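Long-range contacts in AvrA (Salmonella typhimurium, PDB 6BE0), which probably transfers acetyl groups from acetyl-CoA to serine and threonine residues of target proteins, and binds inositol hexakisphosphate and coenzyme A: residues A[62-67]-A[183-188]; A[71-76]-A[88-93]; A[125-130]-A[192-197]; A[140-145]-A[175-180]. One frame throughout, in Å; residues are numbered along the deposited sequence.

Contact 1. Residues A[62-67]-A[183-188]; sequences ISYEET and SSECGI
Glu65 and Ser184 bring the two backbones closest together, CA to CA 5.3 Å, where Glu65 begins helix 65-82 and Ser184 sits in the loop two residues ahead of helix 186-199. Ser184 CB points toward segment 62-67, and chi1 58° sets OG between its backbone N and carbonyl carbon, where Tyr64 N gives OG a weak hydrogen bond of 3.3 Å at 163°. Water 1, 3.1 Å from Ser184 OG, donates to Ile62 O. Glu65 lays CG against Ser184 CB at 3.4 Å, its extended chain carrying OE2 to water 2, which donates to OE2 and accepts from Cys186 N. Cys186 starts its helix with Glu185 as N-cap, a placement consistent with Cys186 being the nucleophile, as in the YopJ family, which shares its clan with the CA cysteine peptidases. The Glu185 carboxylate stands 69° to the Tyr64 ring, OE1 lying 3.5 Å from Tyr64 CD2. That OE1 also forms a salt bridge with Arg292, while Tyr64 OH is hydrogen-bonded to Glu53.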
loop_
_atom_site.group_PDB
_atom_site.type_symbol
_atom_site.label_atom_id
_atom_site.label_comp_id
_atom_site.label_asym_id
_atom_site.label_seq_id
_atom_site.Cartn_x
_atom_site.Cartn_y
_atom_site.Cartn_z
ATOM N N ILE A 62 1.365 -5.833 19.795
ATOM C CA ILE A 62 0.082 -6.437 19.439
ATOM C C ILE A 62 -0.012 -6.569 17.920
ATOM O O ILE A 62 0.400 -5.668 17.187
ATOM C CB ILE A 62 -1.112 -5.604 19.967
ATOM C CG1 ILE A 62 -1.204 -5.720 21.490
ATOM C CG2 ILE A 62 -2.429 -6.069 19.338
ATOM C CD1 ILE A 62 -2.168 -4.735 22.130
ATOM N N SER A 63 -0.556 -7.691 17.456
ATOM C CA SER A 63 -0.770 -7.914 16.030
ATOM C C SER A 63 -2.211 -7.594 15.649
ATOM O O SER A 63 -3.151 -8.113 16.254
ATOM C CB SER A 63 -0.434 -9.356 15.652
ATOM O OG SER A 63 -0.734 -9.601 14.288
ATOM N N TYR A 64 -2.373 -6.738 14.644
ATOM C CA TYR A 64 -3.690 -6.305 14.184
ATOM C C TYR A 64 -4.062 -6.912 12.832
ATOM O O TYR A 64 -5.124 -6.611 12.288
ATOM C CB TYR A 64 -3.733 -4.778 14.087
ATOM C CG TYR A 64 -3.422 -4.074 15.386
ATOM C CD1 TYR A 64 -4.392 -3.935 16.371
ATOM C CD2 TYR A 64 -2.161 -3.546 15.630
ATOM C CE1 TYR A 64 -4.114 -3.294 17.561
ATOM C CE2 TYR A 64 -1.873 -2.901 16.818
ATOM C CZ TYR A 64 -2.855 -2.776 17.779
ATOM O OH TYR A 64 -2.577 -2.134 18.964
ATOM N N GLU A 65 -3.188 -7.762 12.299
ATOM C CA GLU A 65 -3.367 -8.328 10.962
ATOM C C GLU A 65 -4.702 -9.045 10.805
ATOM O O GLU A 65 -5.421 -8.826 9.833
ATOM C CB GLU A 65 -2.232 -9.304 10.636
ATOM C CG GLU A 65 -0.843 -8.712 10.754
ATOM C CD GLU A 65 0.239 -9.662 10.289
ATOM O OE1 GLU A 65 -0.088 -10.813 9.928
ATOM O OE2 GLU A 65 1.420 -9.258 10.290
ATOM N N GLU A 66 -5.019 -9.908 11.764
ATOM C CA GLU A 66 -6.230 -10.717 11.704
ATOM C C GLU A 66 -7.479 -9.843 11.633
ATOM O O GLU A 66 -8.405 -10.135 10.879
ATOM C CB GLU A 66 -6.311 -11.650 12.915
ATOM C CG GLU A 66 -7.583 -12.486 12.980
ATOM C CD GLU A 66 -7.818 -13.295 11.716
ATOM O OE1 GLU A 66 -6.969 -14.153 11.392
ATOM O OE2 GLU A 66 -8.848 -13.071 11.044
ATOM N N THR A 67 -7.499 -8.768 12.413
ATOM C CA THR A 67 -8.651 -7.875 12.435
ATOM C C THR A 67 -8.737 -7.093 11.127
ATOM O O THR A 67 -9.821 -6.937 10.564
ATOM C CB THR A 67 -8.595 -6.897 13.625
ATOM O OG1 THR A 67 -8.511 -7.638 14.849
ATOM C CG2 THR A 67 -9.838 -6.010 13.657
ATOM N N SER A 183 5.002 -4.141 12.770
ATOM C CA SER A 183 4.947 -5.582 12.542
ATOM C C SER A 183 3.682 -6.086 11.842
ATOM O O SER A 183 3.706 -7.147 11.218
ATOM C CB SER A 183 5.097 -6.310 13.880
ATOM O OG SER A 183 4.069 -5.932 14.781
ATOM N N SER A 184 2.588 -5.333 11.937
ATOM C CA SER A 184 1.274 -5.852 11.547
ATOM C C SER A 184 0.399 -4.853 10.786
ATOM O O SER A 184 -0.828 -4.954 10.822
ATOM C CB SER A 184 0.530 -6.324 12.800
ATOM O OG SER A 184 0.397 -5.267 13.733
ATOM N N GLU A 185 1.022 -3.910 10.081
ATOM C CA GLU A 185 0.284 -2.829 9.425
ATOM C C GLU A 185 0.246 -2.958 7.899
ATOM O O GLU A 185 -0.011 -1.979 7.197
ATOM C CB GLU A 185 0.893 -1.476 9.813
ATOM C CG GLU A 185 0.455 -0.967 11.181
ATOM C CD GLU A 185 0.571 -2.020 12.263
ATOM O OE1 GLU A 185 -0.478 -2.533 12.709
ATOM O OE2 GLU A 185 1.709 -2.340 12.663
ATOM N N CYS A 186 0.484 -4.161 7.384
ATOM C CA CYS A 186 0.529 -4.366 5.939
ATOM C C CYS A 186 -0.790 -3.978 5.276
ATOM O O CYS A 186 -0.799 -3.365 4.209
ATOM C CB CYS A 186 0.872 -5.824 5.608
ATOM S SG CYS A 186 -0.276 -7.068 6.254
ATOM N N GLY A 187 -1.900 -4.328 5.917
ATOM C CA GLY A 187 -3.217 -4.022 5.387
ATOM C C GLY A 187 -3.505 -2.534 5.284
ATOM O O GLY A 187 -4.029 -2.067 4.277
ATOM N N ILE A 188 -3.160 -1.785 6.327
ATOM C CA ILE A 188 -3.436 -0.352 6.361
ATOM C C ILE A 188 -2.618 0.387 5.307
ATOM O O ILE A 188 -3.144 1.241 4.594
ATOM C CB ILE A 188 -3.136 0.259 7.749
ATOM C CG1 ILE A 188 -3.834 -0.538 8.856
ATOM C CG2 ILE A 188 -3.564 1.727 7.797
ATOM C CD1 ILE A 188 -5.344 -0.626 8.707
HETATM O O HOH W 1 1.816 -3.655 15.916
HETATM O O HOH W 2 1.984 -6.826 8.422
#

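Contact 2. Residues A[71-76]-A[88-93]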
loop_
_atom_site.group_PDB
_atom_site.type_symbol
_atom_site.label_atom_id
_atom_site.label_comp_id
_atom_site.label_asym_id
_atom_site.label_seq_id
_atom_site.Cartn_x
_atom_site.Cartn_y
_atom_site.Cartn_z
ATOM N N MET A 71 -11.883 -6.991 8.543
ATOM C CA MET A 71 -12.533 -5.724 8.227
ATOM C C MET A 71 -12.378 -5.330 6.760
ATOM O O MET A 71 -13.105 -4.467 6.267
ATOM C CB MET A 71 -11.964 -4.602 9.101
ATOM C CG MET A 71 -12.213 -4.761 10.591
ATOM S SD MET A 71 -13.946 -5.014 11.011
ATOM C CE MET A 71 -14.698 -3.579 10.248
ATOM N N MET A 72 -11.438 -5.964 6.067
ATOM C CA MET A 72 -11.010 -5.489 4.752
ATOM C C MET A 72 -12.139 -5.407 3.718
ATOM O O MET A 72 -12.211 -4.431 2.974
ATOM C CB MET A 72 -9.889 -6.378 4.210
ATOM C CG MET A 72 -9.077 -5.729 3.098
ATOM S SD MET A 72 -8.361 -4.143 3.583
ATOM C CE MET A 72 -7.231 -4.654 4.872
ATOM N N PRO A 73 -13.017 -6.427 3.656
ATOM C CA PRO A 73 -14.126 -6.341 2.696
ATOM C C PRO A 73 -14.951 -5.068 2.861
ATOM O O PRO A 73 -15.334 -4.447 1.868
ATOM C CB PRO A 73 -14.964 -7.579 3.020
ATOM C CG PRO A 73 -14.004 -8.539 3.609
ATOM C CD PRO A 73 -13.026 -7.707 4.383
ATOM N N PHE A 74 -15.212 -4.687 4.108
ATOM C CA PHE A 74 -15.961 -3.471 4.396
ATOM C C PHE A 74 -15.130 -2.234 4.075
ATOM O O PHE A 74 -15.644 -1.246 3.552
ATOM C CB PHE A 74 -16.392 -3.442 5.862
ATOM C CG PHE A 74 -17.127 -4.675 6.300
ATOM C CD1 PHE A 74 -18.451 -4.865 5.949
ATOM C CD2 PHE A 74 -16.497 -5.638 7.067
ATOM C CE1 PHE A 74 -19.131 -5.996 6.350
ATOM C CE2 PHE A 74 -17.173 -6.772 7.472
ATOM C CZ PHE A 74 -18.493 -6.949 7.112
ATOM N N LEU A 75 -13.843 -2.295 4.395
ATOM C CA LEU A 75 -12.941 -1.175 4.157
ATOM C C LEU A 75 -12.771 -0.918 2.665
ATOM O O LEU A 75 -12.668 0.228 2.227
ATOM C CB LEU A 75 -11.585 -1.440 4.813
ATOM C CG LEU A 75 -11.596 -1.457 6.344
ATOM C CD1 LEU A 75 -10.250 -1.903 6.898
ATOM C CD2 LEU A 75 -11.967 -0.087 6.892
ATOM N N VAL A 76 -12.747 -1.992 1.885
ATOM C CA VAL A 76 -12.631 -1.881 0.439
ATOM C C VAL A 76 -13.930 -1.340 -0.157
ATOM O O VAL A 76 -13.906 -0.478 -1.036
ATOM C CB VAL A 76 -12.277 -3.242 -0.196
ATOM C CG1 VAL A 76 -12.419 -3.200 -1.717
ATOM C CG2 VAL A 76 -10.862 -3.642 0.191
ATOM N N LEU A 88 -11.191 -0.913 -6.749
ATOM C CA LEU A 88 -10.412 -1.740 -5.838
ATOM C C LEU A 88 -11.073 -3.096 -5.621
ATOM O O LEU A 88 -12.281 -3.181 -5.398
ATOM C CB LEU A 88 -10.223 -1.030 -4.496
ATOM C CG LEU A 88 -9.293 -1.723 -3.497
ATOM C CD1 LEU A 88 -7.901 -1.928 -4.086
ATOM C CD2 LEU A 88 -9.210 -0.917 -2.210
ATOM N N LYS A 89 -10.264 -4.148 -5.698
ATOM C CA LYS A 89 -10.716 -5.509 -5.436
ATOM C C LYS A 89 -9.865 -6.144 -4.344
ATOM O O LYS A 89 -8.647 -5.968 -4.317
ATOM C CB LYS A 89 -10.650 -6.359 -6.708
ATOM C CG LYS A 89 -11.753 -6.081 -7.717
ATOM C CD LYS A 89 -13.103 -6.543 -7.195
ATOM C CE LYS A 89 -14.164 -6.522 -8.280
ATOM N NZ LYS A 89 -15.498 -6.892 -7.733
ATOM N N PHE A 90 -10.512 -6.871 -3.442
ATOM C CA PHE A 90 -9.804 -7.626 -2.418
ATOM C C PHE A 90 -9.738 -9.092 -2.816
ATOM O O PHE A 90 -10.767 -9.744 -2.992
ATOM C CB PHE A 90 -10.486 -7.469 -1.057
ATOM C CG PHE A 90 -9.867 -8.303 0.031
ATOM C CD1 PHE A 90 -8.507 -8.237 0.286
ATOM C CD2 PHE A 90 -10.647 -9.145 0.805
ATOM C CE1 PHE A 90 -7.937 -9.002 1.288
ATOM C CE2 PHE A 90 -10.085 -9.909 1.808
ATOM C CZ PHE A 90 -8.727 -9.838 2.050
ATOM N N VAL A 91 -8.518 -9.595 -2.972
ATOM C CA VAL A 91 -8.291 -10.987 -3.341
ATOM C C VAL A 91 -7.497 -11.668 -2.234
ATOM O O VAL A 91 -6.690 -11.032 -1.557
ATOM C CB VAL A 91 -7.553 -11.108 -4.690
ATOM C CG1 VAL A 91 -8.428 -10.575 -5.815
ATOM C CG2 VAL A 91 -6.222 -10.372 -4.649
ATOM N N MET A 92 -7.731 -12.963 -2.055
ATOM C CA MET A 92 -7.249 -13.671 -0.879
ATOM C C MET A 92 -6.144 -14.667 -1.214
ATOM O O MET A 92 -5.785 -15.508 -0.390
ATOM C CB MET A 92 -8.423 -14.377 -0.203
ATOM C CG MET A 92 -9.662 -13.493 -0.124
ATOM S SD MET A 92 -10.923 -14.090 1.014
ATOM C CE MET A 92 -10.144 -13.720 2.591
ATOM N N SER A 93 -5.605 -14.564 -2.424
ATOM C CA SER A 93 -4.463 -15.380 -2.826
ATOM C C SER A 93 -3.849 -14.848 -4.114
ATOM O O SER A 93 -4.472 -14.069 -4.837
ATOM C CB SER A 93 -4.873 -16.841 -3.014
ATOM O OG SER A 93 -5.691 -17.001 -4.158
#
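Met72 lies across the Phe90 ring at about a right angle, with CG over one face, 3.8 Å above the plane and displaced toward the rim. It is a CH-pi contact: CG sits 16° off the ring normal, nearest CD1 and CE1. Met72 then bends at both chi2 and chi3, which carries its thioether and methyl away from Phe90, the methyl reaching Gly187 and Ile125. Phe90 CB points toward the helix, and CG anti to the backbone N (chi1 176°) sets the ring against Met72, while Pro73 CG approaches the CD2 side at 4.4 Å. The 71-76 part of helix 65-82 packs on strand 88-91, an outer strand of the five-stranded mixed sheet; these two pieces run antiparallel (169°), axes 8.7 Å apart. Farther along, Val76 wedges between Leu88 and Phe90, meeting each roughly at a right angle. Its two methyls divide the work: CG1 lies 3.9 Å from Leu88 CG, whereas CG2 packs on Phe90 CB at 4.0 Å and also touches Leu88 CD2.

Contact 3. Residues A[125-130]-A[192-197]. With IHP (inositol hexakisphosphate), chain B.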
loop_
_atom_site.group_PDB
_atom_site.type_symbol
_atom_site.label_atom_id
_atom_site.label_comp_id
_atom_site.label_asym_id
_atom_site.label_seq_id
_atom_site.Cartn_x
_atom_site.Cartn_y
_atom_site.Cartn_z
ATOM N N ILE A 125 -0.729 -8.647 3.291
ATOM C CA ILE A 125 -1.541 -7.904 2.340
ATOM C C ILE A 125 -0.709 -6.844 1.629
ATOM O O ILE A 125 -0.170 -5.938 2.265
ATOM C CB ILE A 125 -2.744 -7.243 3.044
ATOM C CG1 ILE A 125 -3.657 -8.324 3.632
ATOM C CG2 ILE A 125 -3.523 -6.360 2.073
ATOM C CD1 ILE A 125 -4.728 -7.794 4.562
ATOM N N SER A 126 -0.603 -6.975 0.309
ATOM C CA SER A 126 0.071 -5.986 -0.528
ATOM C C SER A 126 -0.942 -5.310 -1.444
ATOM O O SER A 126 -2.111 -5.694 -1.474
ATOM C CB SER A 126 1.177 -6.638 -1.359
ATOM O OG SER A 126 2.130 -7.278 -0.533
ATOM N N VAL A 127 -0.488 -4.305 -2.187
ATOM C CA VAL A 127 -1.339 -3.627 -3.157
ATOM C C VAL A 127 -0.719 -3.703 -4.549
ATOM O O VAL A 127 0.489 -3.534 -4.713
ATOM C CB VAL A 127 -1.587 -2.150 -2.770
ATOM C CG1 VAL A 127 -0.285 -1.364 -2.734
ATOM C CG2 VAL A 127 -2.584 -1.506 -3.728
ATOM N N VAL A 128 -1.561 -3.971 -5.543
ATOM C CA VAL A 128 -1.135 -4.052 -6.935
ATOM C C VAL A 128 -1.829 -2.968 -7.746
ATOM O O VAL A 128 -3.038 -2.788 -7.624
ATOM C CB VAL A 128 -1.458 -5.430 -7.552
ATOM C CG1 VAL A 128 -1.064 -5.473 -9.028
ATOM C CG2 VAL A 128 -0.763 -6.538 -6.781
ATOM N N ASP A 129 -1.069 -2.250 -8.568
ATOM C CA ASP A 129 -1.652 -1.274 -9.480
ATOM C C ASP A 129 -1.705 -1.846 -10.891
ATOM O O ASP A 129 -0.712 -2.369 -11.400
ATOM C CB ASP A 129 -0.863 0.035 -9.471
ATOM C CG ASP A 129 -1.642 1.192 -10.083
ATOM O OD1 ASP A 129 -2.891 1.175 -10.029
ATOM O OD2 ASP A 129 -1.005 2.124 -10.613
ATOM N N PHE A 130 -2.877 -1.733 -11.508
ATOM C CA PHE A 130 -3.143 -2.297 -12.828
ATOM C C PHE A 130 -3.471 -1.176 -13.811
ATOM O O PHE A 130 -4.335 -0.341 -13.548
ATOM C CB PHE A 130 -4.292 -3.309 -12.740
ATOM C CG PHE A 130 -4.758 -3.830 -14.069
ATOM C CD1 PHE A 130 -4.240 -5.003 -14.590
ATOM C CD2 PHE A 130 -5.732 -3.156 -14.785
ATOM C CE1 PHE A 130 -4.678 -5.487 -15.809
ATOM C CE2 PHE A 130 -6.173 -3.634 -16.003
ATOM C CZ PHE A 130 -5.645 -4.800 -16.517
ATOM N N ALA A 192 -4.252 2.332 2.083
ATOM C CA ALA A 192 -3.985 3.754 1.900
ATOM C C ALA A 192 -3.343 4.013 0.542
ATOM O O ALA A 192 -3.767 4.903 -0.197
ATOM C CB ALA A 192 -3.094 4.274 3.017
ATOM N N LEU A 193 -2.317 3.228 0.222
ATOM C CA LEU A 193 -1.627 3.349 -1.056
ATOM C C LEU A 193 -2.579 3.118 -2.227
ATOM O O LEU A 193 -2.472 3.776 -3.260
ATOM C CB LEU A 193 -0.461 2.362 -1.128
ATOM C CG LEU A 193 0.730 2.658 -0.214
ATOM C CD1 LEU A 193 1.729 1.512 -0.258
ATOM C CD2 LEU A 193 1.398 3.970 -0.589
ATOM N N ALA A 194 -3.510 2.184 -2.056
ATOM C CA ALA A 194 -4.487 1.880 -3.097
ATOM C C ALA A 194 -5.255 3.135 -3.500
ATOM O O ALA A 194 -5.447 3.403 -4.686
ATOM C CB ALA A 194 -5.447 0.801 -2.625
ATOM N N LYS A 195 -5.682 3.904 -2.505
ATOM C CA LYS A 195 -6.425 5.130 -2.757
ATOM C C LYS A 195 -5.521 6.205 -3.358
ATOM O O LYS A 195 -5.962 7.002 -4.182
ATOM C CB LYS A 195 -7.081 5.632 -1.466
ATOM C CG LYS A 195 -8.495 5.094 -1.256
ATOM C CD LYS A 195 -8.723 4.562 0.154
ATOM C CE LYS A 195 -8.787 5.672 1.189
ATOM N NZ LYS A 195 -9.134 5.142 2.541
ATOM N N LYS A 196 -4.255 6.217 -2.953
ATOM C CA LYS A 196 -3.292 7.168 -3.500
ATOM C C LYS A 196 -2.922 6.825 -4.943
ATOM O O LYS A 196 -2.646 7.716 -5.747
ATOM C CB LYS A 196 -2.030 7.214 -2.634
ATOM C CG LYS A 196 -2.226 7.879 -1.277
ATOM C CD LYS A 196 -2.503 9.370 -1.420
ATOM C CE LYS A 196 -2.654 10.049 -0.067
ATOM N NZ LYS A 196 -3.882 9.608 0.653
ATOM N N LEU A 197 -2.913 5.534 -5.269
ATOM C CA LEU A 197 -2.642 5.094 -6.635
ATOM C C LEU A 197 -3.670 5.679 -7.601
ATOM O O LEU A 197 -3.369 5.932 -8.768
ATOM C CB LEU A 197 -2.644 3.565 -6.726
ATOM C CG LEU A 197 -1.430 2.833 -6.149
ATOM C CD1 LEU A 197 -1.709 1.339 -6.051
ATOM C CD2 LEU A 197 -0.188 3.089 -6.985
HETATM C C1 IHP B . -7.348 12.404 2.637
HETATM C C2 IHP B . -6.732 11.091 3.104
HETATM C C3 IHP B . -5.816 11.308 4.297
HETATM C C4 IHP B . -6.543 12.036 5.409
HETATM C C5 IHP B . -6.945 13.410 4.905
HETATM C C6 IHP B . -7.923 13.281 3.747
HETATM O O11 IHP B . -8.350 12.107 1.680
HETATM P P1 IHP B . -8.003 12.325 0.138
HETATM O O21 IHP B . -8.603 11.200 -0.676
HETATM O O31 IHP B . -6.505 12.331 -0.081
HETATM O O41 IHP B . -8.585 13.637 -0.317
HETATM O O12 IHP B . -7.771 10.139 3.426
HETATM P P2 IHP B . -7.903 8.800 2.592
HETATM O O22 IHP B . -7.961 9.096 1.112
HETATM O O32 IHP B . -6.724 7.893 2.848
HETATM O O42 IHP B . -9.174 8.084 2.993
HETATM O O13 IHP B . -5.311 10.053 4.756
HETATM P P3 IHP B . -3.767 9.716 4.554
HETATM O O23 IHP B . -3.608 8.260 4.191
HETATM O O33 IHP B . -3.163 10.562 3.458
HETATM O O43 IHP B . -3.025 9.975 5.839
HETATM O O14 IHP B . -5.733 12.092 6.598
HETATM P P4 IHP B . -4.411 13.000 6.760
HETATM O O24 IHP B . -3.318 12.179 7.406
HETATM O O34 IHP B . -3.909 13.513 5.429
HETATM O O44 IHP B . -4.704 14.165 7.666
HETATM O O15 IHP B . -7.518 14.208 5.943
HETATM P P5 IHP B . -7.315 15.778 5.896
HETATM O O25 IHP B . -6.867 16.204 4.514
HETATM O O35 IHP B . -8.622 16.453 6.231
HETATM O O45 IHP B . -6.271 16.209 6.896
HETATM O O16 IHP B . -9.171 12.767 4.207
HETATM P P6 IHP B . -10.491 13.509 3.815
HETATM O O26 IHP B . -11.636 12.975 4.637
HETATM O O36 IHP B . -10.347 14.987 4.066
HETATM O O46 IHP B . -10.804 13.282 2.356
HETATM O O HOH W 3 -2.518 4.352 -10.747
#
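Val127, Leu197 and Asp129 carry most of this contact, in which helix 186-199 lies along strand 125-133, the middle strand of the five-stranded mixed sheet of the alpha/beta core. The two segments run nearly parallel, 11° apart, with axes separated by 8.5 Å. Val127 spreads its methyls over the helix: CG2, anti to the backbone N, reaches Ala194 CB and Leu197 CD1, each at 3.8 Å, while CG1 faces Leu193 CB. Leu197 points back at the strand and slides past both Val127 and Asp129 in the opposite sense, and its CD1 touches both Val127 CG2 and Asp129 CB. The other methyl, CD2, leans on the Asp129 carboxylate, 3.8 Å from Asp129 OD2. This buried acid is well provided for: OD1 forms a salt bridge with Arg113 and OD2 a hydrogen bond with His208. Water 3 lies 2.7 Å from both Asp129 OD2 and Leu197 O, though more acceptors compete for its protons than it has. On the far side of the helix, Lys195 NZ, which also forms a salt bridge with Glu295, gives inositol hexakisphosphate O42 a weak hydrogen bond, and Lys196 NZ donates to O33 of the neighbouring phosphate at 3.0 Å.

Contact 4. Residues A[140-145]-A[175-180]; sequences ILFEPA and VELDIQ
Val175 uses both its backbone N and O on the neighbouring strand: N donates to Leu141 O (2.7 Å), and O accepts from Glu143 N at 174°. These are the parallel pairings of strands 136-143 and 170-176, joined as a beta-alpha-beta crossover through helix 151-164. Beyond them the pattern bends: Leu177 N reaches Glu143 O at only 141°, and Asp178 N makes a weak bond to Ala145 O. Pro144 O is gripped twice, by Ile179 N at 2.8 Å almost in line with the carbonyl and by Gln180 N from 55° out of its plane. Val175 CB lies 3.8 Å from Phe142 CD2, and Val175 CG2 presses on Ile140 CG2. The acid side chains find partners outside the segments: Glu143 in His124, Glu176 in Cys147 N and Ser225 N, Asp178 by a salt bridge to Arg181, which binds coenzyme A. Gln180 NE2 donates to Ser182 O. Bonds at N and O anchor the Glu143 main chain, and its carboxylate's bond to His124 is consistent with the His-Glu pair of the YopJ family's His-Glu-Cys triad.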
loop_
_atom_site.group_PDB
_atom_site.type_symbol
_atom_site.label_atom_id
_atom_site.label_comp_id
_atom_site.label_asym_id
_atom_site.label_seq_id
_atom_site.Cartn_x
_atom_site.Cartn_y
_atom_site.Cartn_z
ATOM N N ILE A 140 1.988 -3.699 -11.372
ATOM C CA ILE A 140 3.036 -3.371 -10.411
ATOM C C ILE A 140 2.609 -3.710 -8.990
ATOM O O ILE A 140 1.634 -3.164 -8.475
ATOM C CB ILE A 140 3.426 -1.884 -10.486
ATOM C CG1 ILE A 140 3.893 -1.543 -11.904
ATOM C CG2 ILE A 140 4.529 -1.572 -9.471
ATOM C CD1 ILE A 140 4.212 -0.077 -12.128
ATOM N N LEU A 141 3.360 -4.613 -8.367
ATOM C CA LEU A 141 3.125 -5.013 -6.987
ATOM C C LEU A 141 3.943 -4.137 -6.049
ATOM O O LEU A 141 5.168 -4.093 -6.146
ATOM C CB LEU A 141 3.487 -6.490 -6.792
ATOM C CG LEU A 141 3.436 -7.048 -5.366
ATOM C CD1 LEU A 141 2.018 -7.060 -4.826
ATOM C CD2 LEU A 141 4.036 -8.445 -5.332
ATOM N N PHE A 142 3.264 -3.436 -5.147
ATOM C CA PHE A 142 3.939 -2.578 -4.181
ATOM C C PHE A 142 4.007 -3.250 -2.816
ATOM O O PHE A 142 2.982 -3.631 -2.248
ATOM C CB PHE A 142 3.230 -1.228 -4.065
ATOM C CG PHE A 142 3.307 -0.395 -5.313
ATOM C CD1 PHE A 142 2.341 -0.507 -6.298
ATOM C CD2 PHE A 142 4.347 0.495 -5.501
ATOM C CE1 PHE A 142 2.412 0.257 -7.447
ATOM C CE2 PHE A 142 4.421 1.263 -6.649
ATOM C CZ PHE A 142 3.454 1.143 -7.620
ATOM N N GLU A 143 5.226 -3.399 -2.309
ATOM C CA GLU A 143 5.457 -3.912 -0.967
ATOM C C GLU A 143 5.784 -2.745 -0.040
ATOM O O GLU A 143 6.805 -2.083 -0.226
ATOM C CB GLU A 143 6.598 -4.931 -0.969
ATOM C CG GLU A 143 6.271 -6.240 -1.677
ATOM C CD GLU A 143 5.224 -7.066 -0.946
ATOM O OE1 GLU A 143 4.914 -6.748 0.220
ATOM O OE2 GLU A 143 4.713 -8.037 -1.542
ATOM N N PRO A 144 4.911 -2.470 0.948
ATOM C CA PRO A 144 5.198 -1.347 1.847
ATOM C C PRO A 144 6.486 -1.531 2.651
ATOM O O PRO A 144 7.157 -0.546 2.956
ATOM C CB PRO A 144 3.979 -1.321 2.776
ATOM C CG PRO A 144 2.897 -1.983 2.002
ATOM C CD PRO A 144 3.578 -3.045 1.200
ATOM N N ALA A 145 6.819 -2.774 2.988
ATOM C CA ALA A 145 8.014 -3.064 3.777
ATOM C C ALA A 145 9.217 -3.319 2.874
ATOM O O ALA A 145 9.163 -3.071 1.670
ATOM C CB ALA A 145 7.767 -4.261 4.687
ATOM N N VAL A 175 7.832 -3.545 -6.548
ATOM C CA VAL A 175 8.468 -2.341 -6.026
ATOM C C VAL A 175 8.601 -2.390 -4.507
ATOM O O VAL A 175 7.618 -2.560 -3.785
ATOM C CB VAL A 175 7.683 -1.077 -6.427
ATOM C CG1 VAL A 175 8.331 0.175 -5.842
ATOM C CG2 VAL A 175 7.600 -0.970 -7.940
ATOM N N GLU A 176 9.834 -2.238 -4.037
ATOM C CA GLU A 176 10.122 -2.133 -2.614
ATOM C C GLU A 176 9.983 -0.681 -2.179
ATOM O O GLU A 176 10.536 0.212 -2.818
ATOM C CB GLU A 176 11.532 -2.653 -2.316
ATOM C CG GLU A 176 11.975 -2.512 -0.866
ATOM C CD GLU A 176 13.463 -2.748 -0.692
ATOM O OE1 GLU A 176 14.257 -2.092 -1.401
ATOM O OE2 GLU A 176 13.838 -3.591 0.150
ATOM N N LEU A 177 9.243 -0.450 -1.099
ATOM C CA LEU A 177 9.052 0.899 -0.574
ATOM C C LEU A 177 9.840 1.115 0.715
ATOM O O LEU A 177 10.434 2.175 0.914
ATOM C CB LEU A 177 7.564 1.172 -0.335
ATOM C CG LEU A 177 6.661 1.168 -1.573
ATOM C CD1 LEU A 177 5.234 1.530 -1.187
ATOM C CD2 LEU A 177 7.173 2.115 -2.652
ATOM N N ASP A 178 9.850 0.101 1.577
ATOM C CA ASP A 178 10.501 0.187 2.882
ATOM C C ASP A 178 10.046 1.433 3.636
ATOM O O ASP A 178 10.863 2.265 4.032
ATOM C CB ASP A 178 12.026 0.192 2.732
ATOM C CG ASP A 178 12.749 0.050 4.064
ATOM O OD1 ASP A 178 12.192 -0.585 4.987
ATOM O OD2 ASP A 178 13.876 0.575 4.190
ATOM N N ILE A 179 8.734 1.561 3.812
ATOM C CA ILE A 179 8.159 2.645 4.601
ATOM C C ILE A 179 7.385 2.075 5.784
ATOM O O ILE A 179 7.083 2.792 6.738
ATOM C CB ILE A 179 7.235 3.539 3.755
ATOM C CG1 ILE A 179 6.165 2.698 3.055
ATOM C CG2 ILE A 179 8.057 4.318 2.736
ATOM C CD1 ILE A 179 5.073 3.524 2.400
ATOM N N GLN A 180 7.062 0.786 5.716
ATOM C CA GLN A 180 6.494 0.081 6.858
ATOM C C GLN A 180 7.612 -0.585 7.646
ATOM O O GLN A 180 8.453 -1.282 7.077
ATOM C CB GLN A 180 5.469 -0.969 6.422
ATOM C CG GLN A 180 4.908 -1.786 7.585
ATOM C CD GLN A 180 4.122 -2.995 7.133
ATOM O OE1 GLN A 180 3.579 -3.020 6.031
ATOM N NE2 GLN A 180 4.063 -4.012 7.988
#

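Following the chain, contact 1 opens first, in the loop leading into helix 65-82. Contact 2 is the first to close, a short loop that folds this helix onto strand 88-91 at one border of the sheet. Contact 1 closes much later, at the start of helix 186-199, so contacts 2 and 4 both lie within its span. Contact 3 opens inside that span and closes beyond it, crossing contact 1 and setting helix 186-199 on the middle strand. Contact 4 falls within the loop of contact 3 as well, and joins strand 136-143 to the opposite border strand, 170-176. Contacts 2 and 3 follow in series, meeting where Leu88 packs on Ala194.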